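Local coordinates for protein decolorizing Peroxidase (Bjerkandera adusta, PDB 2D3Q) that probably uses bound heme b to reduce peroxides while oxidising dyes and other substrates, at residues 42-47 / 139-144; 175-180 / 189-194. All coordinates share one frame; numbering follows the deposited sequence.

The two contacts fall in different domains of the chain, their centres 34 Å apart, and share no helix or strand. Contact 1, about 28 Å from the centre of the chain, is an outlying, partly buried helix-to-helix contact within the N-terminal alpha+beta barrel domain; it is made of side chains alone, two aromatic rings and a threonine methyl, without a hydrogen bond across it. Contact 2, about 17 Å from that centre, is also partly buried but buries more surface and depends on backbone hydrogen bonds between two short parallel strands. It lies near the heme, which contact 1 does not, with apolar pairs packed on both faces of the strands.

Contact 1. Residues 42-47 / 139-144; sequences KTYVPE and SSTFGS
Thr141 OG1 is hydrogen-bonded to Asp137 O, one turn earlier in its own helix, and so faces Tyr44 without a polar bond to residues 42-47; its nearest approach to that ring is 4.0 Å, to Tyr44 CD1. The bond fixes the rotation of the threonine, and the methyl branch is turned to the other helix. Thr141 CG2 reaches Tyr44 CB at 3.8 Å, the two side chains crossing at about a right angle, and also comes within 4.1 Å of Thr43 OG1. The aromatic pair makes the other half of the contact. Phe142 lays the CE2 corner of its ring over one face of Tyr44, CE2 standing 3.4 Å above the plane and displaced toward the rim, while CZ lies 3.6 Å from Tyr44 CB. The two planes are inclined at 57° with centroids 5.1 Å apart, an oblique meeting. Helices 34-48 and 128-141, to which these residues belong or are attached, are the two long helices of a ferredoxin-like beta-alpha-beta-beta-alpha-beta unit with sheet order 2-3-1-4, the building block of the dimeric alpha+beta barrel family. Both helices are near their C-terminal ends here, and Phe142 follows immediately on the second, just before Gly143 takes a positive phi. Tyr44 CG stands anti to the backbone N (chi1 -172°), which carries the ring along the second helix, where it also touches Asp137 and Ile138. Beyond Tyr44, the Phe142 ring packs on Ala40 and Leu41 of helix 34-48 and meets the ring of Phe37 with planes at about 30°.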
loop_
_atom_site.group_PDB
_atom_site.type_symbol
_atom_site.label_atom_id
_atom_site.label_comp_id
_atom_site.label_asym_id
_atom_site.label_seq_id
_atom_site.Cartn_x
_atom_site.Cartn_y
_atom_site.Cartn_z
ATOM N N LYS A 42 16.253 -11.891 21.124
ATOM C CA LYS A 42 16.052 -11.416 22.482
ATOM C C LYS A 42 16.823 -10.150 22.799
ATOM O O LYS A 42 16.374 -9.340 23.604
ATOM C CB LYS A 42 16.392 -12.516 23.481
ATOM C CG LYS A 42 15.163 -13.284 23.881
ATOM C CD LYS A 42 15.457 -14.405 24.839
ATOM C CE LYS A 42 16.040 -15.601 24.122
ATOM N NZ LYS A 42 16.215 -16.702 25.099
ATOM N N THR A 43 17.975 -9.962 22.170
ATOM C CA THR A 43 18.740 -8.749 22.431
ATOM C C THR A 43 18.433 -7.681 21.373
ATOM O O THR A 43 18.484 -6.484 21.658
ATOM C CB THR A 43 20.299 -9.013 22.471
ATOM O OG1 THR A 43 20.917 -8.436 21.315
ATOM C CG2 THR A 43 20.617 -10.522 22.504
ATOM N N TYR A 44 18.092 -8.107 20.159
ATOM C CA TYR A 44 17.801 -7.159 19.082
ATOM C C TYR A 44 16.498 -6.366 19.239
ATOM O O TYR A 44 16.472 -5.149 19.031
ATOM C CB TYR A 44 17.768 -7.875 17.728
ATOM C CG TYR A 44 17.658 -6.918 16.561
ATOM C CD1 TYR A 44 18.776 -6.230 16.092
ATOM C CD2 TYR A 44 16.423 -6.643 15.969
ATOM C CE1 TYR A 44 18.670 -5.290 15.064
ATOM C CE2 TYR A 44 16.305 -5.700 14.940
ATOM C CZ TYR A 44 17.435 -5.030 14.495
ATOM O OH TYR A 44 17.328 -4.106 13.486
ATOM N N VAL A 45 15.416 -7.050 19.595
ATOM C CA VAL A 45 14.135 -6.387 19.727
ATOM C C VAL A 45 14.154 -5.128 20.608
ATOM O O VAL A 45 14.030 -3.999 20.104
ATOM C CB VAL A 45 13.059 -7.370 20.247
ATOM C CG1 VAL A 45 11.743 -6.644 20.443
ATOM C CG2 VAL A 45 12.877 -8.510 19.269
ATOM N N PRO A 46 14.340 -5.300 21.933
ATOM C CA PRO A 46 14.363 -4.173 22.874
ATOM C C PRO A 46 15.290 -3.042 22.477
ATOM O O PRO A 46 15.130 -1.905 22.913
ATOM C CB PRO A 46 14.788 -4.831 24.181
ATOM C CG PRO A 46 15.677 -5.920 23.717
ATOM C CD PRO A 46 14.894 -6.506 22.574
ATOM N N GLU A 47 16.250 -3.360 21.628
ATOM C CA GLU A 47 17.236 -2.399 21.186
ATOM C C GLU A 47 16.863 -1.690 19.875
ATOM O O GLU A 47 17.229 -0.528 19.673
ATOM C CB GLU A 47 18.571 -3.151 21.050
ATOM C CG GLU A 47 19.799 -2.370 20.592
ATOM C CD GLU A 47 21.025 -3.290 20.380
ATOM O OE1 GLU A 47 21.240 -3.800 19.240
ATOM O OE2 GLU A 47 21.769 -3.513 21.370
ATOM N N SER A 139 22.900 -7.602 10.374
ATOM C CA SER A 139 23.808 -8.688 10.030
ATOM C C SER A 139 25.036 -8.412 10.871
ATOM O O SER A 139 26.029 -7.904 10.369
ATOM C CB SER A 139 24.160 -8.642 8.534
ATOM O OG SER A 139 24.813 -7.434 8.189
ATOM N N SER A 140 24.957 -8.738 12.152
ATOM C CA SER A 140 26.047 -8.469 13.087
ATOM C C SER A 140 25.472 -8.957 14.391
ATOM O O SER A 140 26.099 -9.688 15.139
ATOM C CB SER A 140 26.291 -6.963 13.186
ATOM O OG SER A 140 27.664 -6.641 13.296
ATOM N N THR A 141 24.250 -8.536 14.656
ATOM C CA THR A 141 23.575 -8.969 15.852
ATOM C C THR A 141 23.173 -10.417 15.608
ATOM O O THR A 141 23.174 -11.232 16.527
ATOM C CB THR A 141 22.306 -8.129 16.101
ATOM O OG1 THR A 141 22.682 -6.778 16.393
ATOM C CG2 THR A 141 21.491 -8.697 17.265
ATOM N N PHE A 142 22.847 -10.720 14.351
ATOM C CA PHE A 142 22.385 -12.047 13.947
ATOM C C PHE A 142 23.455 -12.838 13.213
ATOM O O PHE A 142 23.373 -14.062 13.126
ATOM C CB PHE A 142 21.152 -11.921 13.040
ATOM C CG PHE A 142 19.942 -11.335 13.717
ATOM C CD1 PHE A 142 19.016 -12.158 14.352
ATOM C CD2 PHE A 142 19.726 -9.966 13.722
ATOM C CE1 PHE A 142 17.880 -11.616 14.992
ATOM C CE2 PHE A 142 18.600 -9.417 14.354
ATOM C CZ PHE A 142 17.676 -10.246 14.989
ATOM N N GLY A 143 24.444 -12.141 12.663
ATOM C CA GLY A 143 25.508 -12.831 11.952
ATOM C C GLY A 143 24.975 -13.808 10.925
ATOM O O GLY A 143 24.040 -13.492 10.193
ATOM N N SER A 144 25.538 -15.007 10.873
ATOM C CA SER A 144 25.080 -15.969 9.887
ATOM C C SER A 144 23.918 -16.858 10.329
ATOM O O SER A 144 23.696 -17.921 9.744
ATOM C CB SER A 144 26.255 -16.839 9.415
ATOM O OG SER A 144 26.731 -17.685 10.447
#

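Contact 2. Residues 175-180 / 189-194; sequences QPSVTG and QAVVPP
The side-chain amide of Gln189 has Ser177 CB over one face, 3.7 Å from Gln189 CD and almost directly above it, and Gln175 O at its nitrogen edge. That carbonyl oxygen lies only 5° out of the amide plane and accepts a nearly straight hydrogen bond from Gln189 NE2. Gln189 OE1 pairs with Phe186 N, so both ends of the amide are engaged, consistent with the modelled flip. An extended chain, with CG opposite the backbone N (chi1 172°), carries the group across to residues 175-177. Farther along, the two segments form a two-stranded parallel sheet, joined by a connection of eight residues without helix or strand. Ser177 straddles Val191 in the parallel manner: its N binds Ala190 O at 2.7 Å and its O receives Val192 N, also at 2.7 Å. Val192 O then takes Thr179 N at 3.0 Å. Side chains pair on both faces. Val178 CG1 meets Val192 CG2 at 3.8 Å beside the Pro176 ring, while on the face of Ser177 and Val191 the Gln189 amide closes one end; Thr179 CG2 touches Val191 CG1 at 3.7 Å. Gln175 follows the heme-binding residues Gly172, Ile173 and Ser174 and bonds through NE2 to O of Arg329, another heme-binding residue, which ties the sheet to the wall of the heme site. The backbone pattern stops at Pro194, whose nitrogen has no hydrogen to offer Thr179 O; at the other end the Gln189 side chain supplies Gln175 O with the donor that a longer parallel pairing would draw from Ala190 N.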
loop_
_atom_site.group_PDB
_atom_site.type_symbol
_atom_site.label_atom_id
_atom_site.label_comp_id
_atom_site.label_asym_id
_atom_site.label_seq_id
_atom_site.Cartn_x
_atom_site.Cartn_y
_atom_site.Cartn_z
ATOM N N GLN A 175 -6.527 7.314 4.882
ATOM C CA GLN A 175 -6.165 6.175 5.723
ATOM C C GLN A 175 -7.191 5.928 6.814
ATOM O O GLN A 175 -7.676 6.863 7.451
ATOM C CB GLN A 175 -4.815 6.429 6.397
ATOM C CG GLN A 175 -3.669 6.605 5.441
ATOM C CD GLN A 175 -3.045 5.293 5.039
ATOM O OE1 GLN A 175 -3.707 4.248 4.996
ATOM N NE2 GLN A 175 -1.757 5.339 4.722
ATOM N N PRO A 176 -7.530 4.663 7.065
ATOM C CA PRO A 176 -8.519 4.472 8.129
ATOM C C PRO A 176 -8.014 4.980 9.496
ATOM O O PRO A 176 -6.807 5.051 9.757
ATOM C CB PRO A 176 -8.758 2.959 8.105
ATOM C CG PRO A 176 -7.441 2.405 7.611
ATOM C CD PRO A 176 -7.065 3.379 6.515
ATOM N N SER A 177 -8.949 5.373 10.349
ATOM C CA SER A 177 -8.624 5.839 11.691
ATOM C C SER A 177 -9.177 4.762 12.614
ATOM O O SER A 177 -10.340 4.385 12.485
ATOM C CB SER A 177 -9.329 7.160 11.973
ATOM O OG SER A 177 -9.138 7.568 13.318
ATOM N N VAL A 178 -8.363 4.240 13.525
ATOM C CA VAL A 178 -8.871 3.206 14.413
ATOM C C VAL A 178 -9.125 3.730 15.805
ATOM O O VAL A 178 -8.384 4.572 16.314
ATOM C CB VAL A 178 -7.913 1.998 14.513
ATOM C CG1 VAL A 178 -7.743 1.368 13.161
ATOM C CG2 VAL A 178 -6.576 2.432 15.075
ATOM N N THR A 179 -10.187 3.229 16.416
ATOM C CA THR A 179 -10.549 3.624 17.768
ATOM C C THR A 179 -9.626 2.893 18.744
ATOM O O THR A 179 -9.160 1.784 18.460
ATOM C CB THR A 179 -12.011 3.246 18.075
ATOM O OG1 THR A 179 -12.186 1.835 17.897
ATOM C CG2 THR A 179 -12.955 3.979 17.146
ATOM N N GLY A 180 -9.360 3.511 19.889
ATOM C CA GLY A 180 -8.488 2.885 20.869
ATOM C C GLY A 180 -7.286 3.740 21.235
ATOM O O GLY A 180 -6.451 3.343 22.050
ATOM N N GLN A 189 -12.604 10.851 6.822
ATOM C CA GLN A 189 -11.774 9.702 7.159
ATOM C C GLN A 189 -12.583 8.577 7.828
ATOM O O GLN A 189 -13.393 8.822 8.725
ATOM C CB GLN A 189 -10.623 10.168 8.055
ATOM C CG GLN A 189 -9.787 9.053 8.640
ATOM C CD GLN A 189 -8.487 9.572 9.228
ATOM O OE1 GLN A 189 -8.461 10.620 9.891
ATOM N NE2 GLN A 189 -7.399 8.840 8.994
ATOM N N ALA A 190 -12.371 7.344 7.377
ATOM C CA ALA A 190 -13.092 6.214 7.940
ATOM C C ALA A 190 -12.614 5.957 9.359
ATOM O O ALA A 190 -11.421 6.084 9.657
ATOM C CB ALA A 190 -12.883 4.977 7.083
ATOM N N VAL A 191 -13.551 5.616 10.235
ATOM C CA VAL A 191 -13.238 5.325 11.629
ATOM C C VAL A 191 -13.656 3.885 11.902
ATOM O O VAL A 191 -14.843 3.570 11.916
ATOM C CB VAL A 191 -13.994 6.263 12.573
ATOM C CG1 VAL A 191 -13.906 5.739 14.004
ATOM C CG2 VAL A 191 -13.405 7.668 12.481
ATOM N N VAL A 192 -12.683 3.010 12.127
ATOM C CA VAL A 192 -12.992 1.606 12.339
ATOM C C VAL A 192 -12.463 1.023 13.634
ATOM O O VAL A 192 -11.564 1.579 14.253
ATOM C CB VAL A 192 -12.430 0.769 11.202
ATOM C CG1 VAL A 192 -13.031 1.226 9.885
ATOM C CG2 VAL A 192 -10.906 0.900 11.181
ATOM N N PRO A 193 -13.044 -0.106 14.064
ATOM C CA PRO A 193 -12.651 -0.810 15.288
ATOM C C PRO A 193 -11.196 -1.230 15.090
ATOM O O PRO A 193 -10.778 -1.502 13.962
ATOM C CB PRO A 193 -13.584 -2.018 15.305
ATOM C CG PRO A 193 -14.792 -1.532 14.566
ATOM C CD PRO A 193 -14.202 -0.757 13.429
ATOM N N PRO A 194 -10.410 -1.300 16.174
ATOM C CA PRO A 194 -9.000 -1.689 16.046
ATOM C C PRO A 194 -8.793 -3.075 15.437
ATOM O O PRO A 194 -7.723 -3.381 14.897
ATOM C CB PRO A 194 -8.492 -1.585 17.479
ATOM C CG PRO A 194 -9.721 -1.919 18.287
ATOM C CD PRO A 194 -10.781 -1.121 17.587
#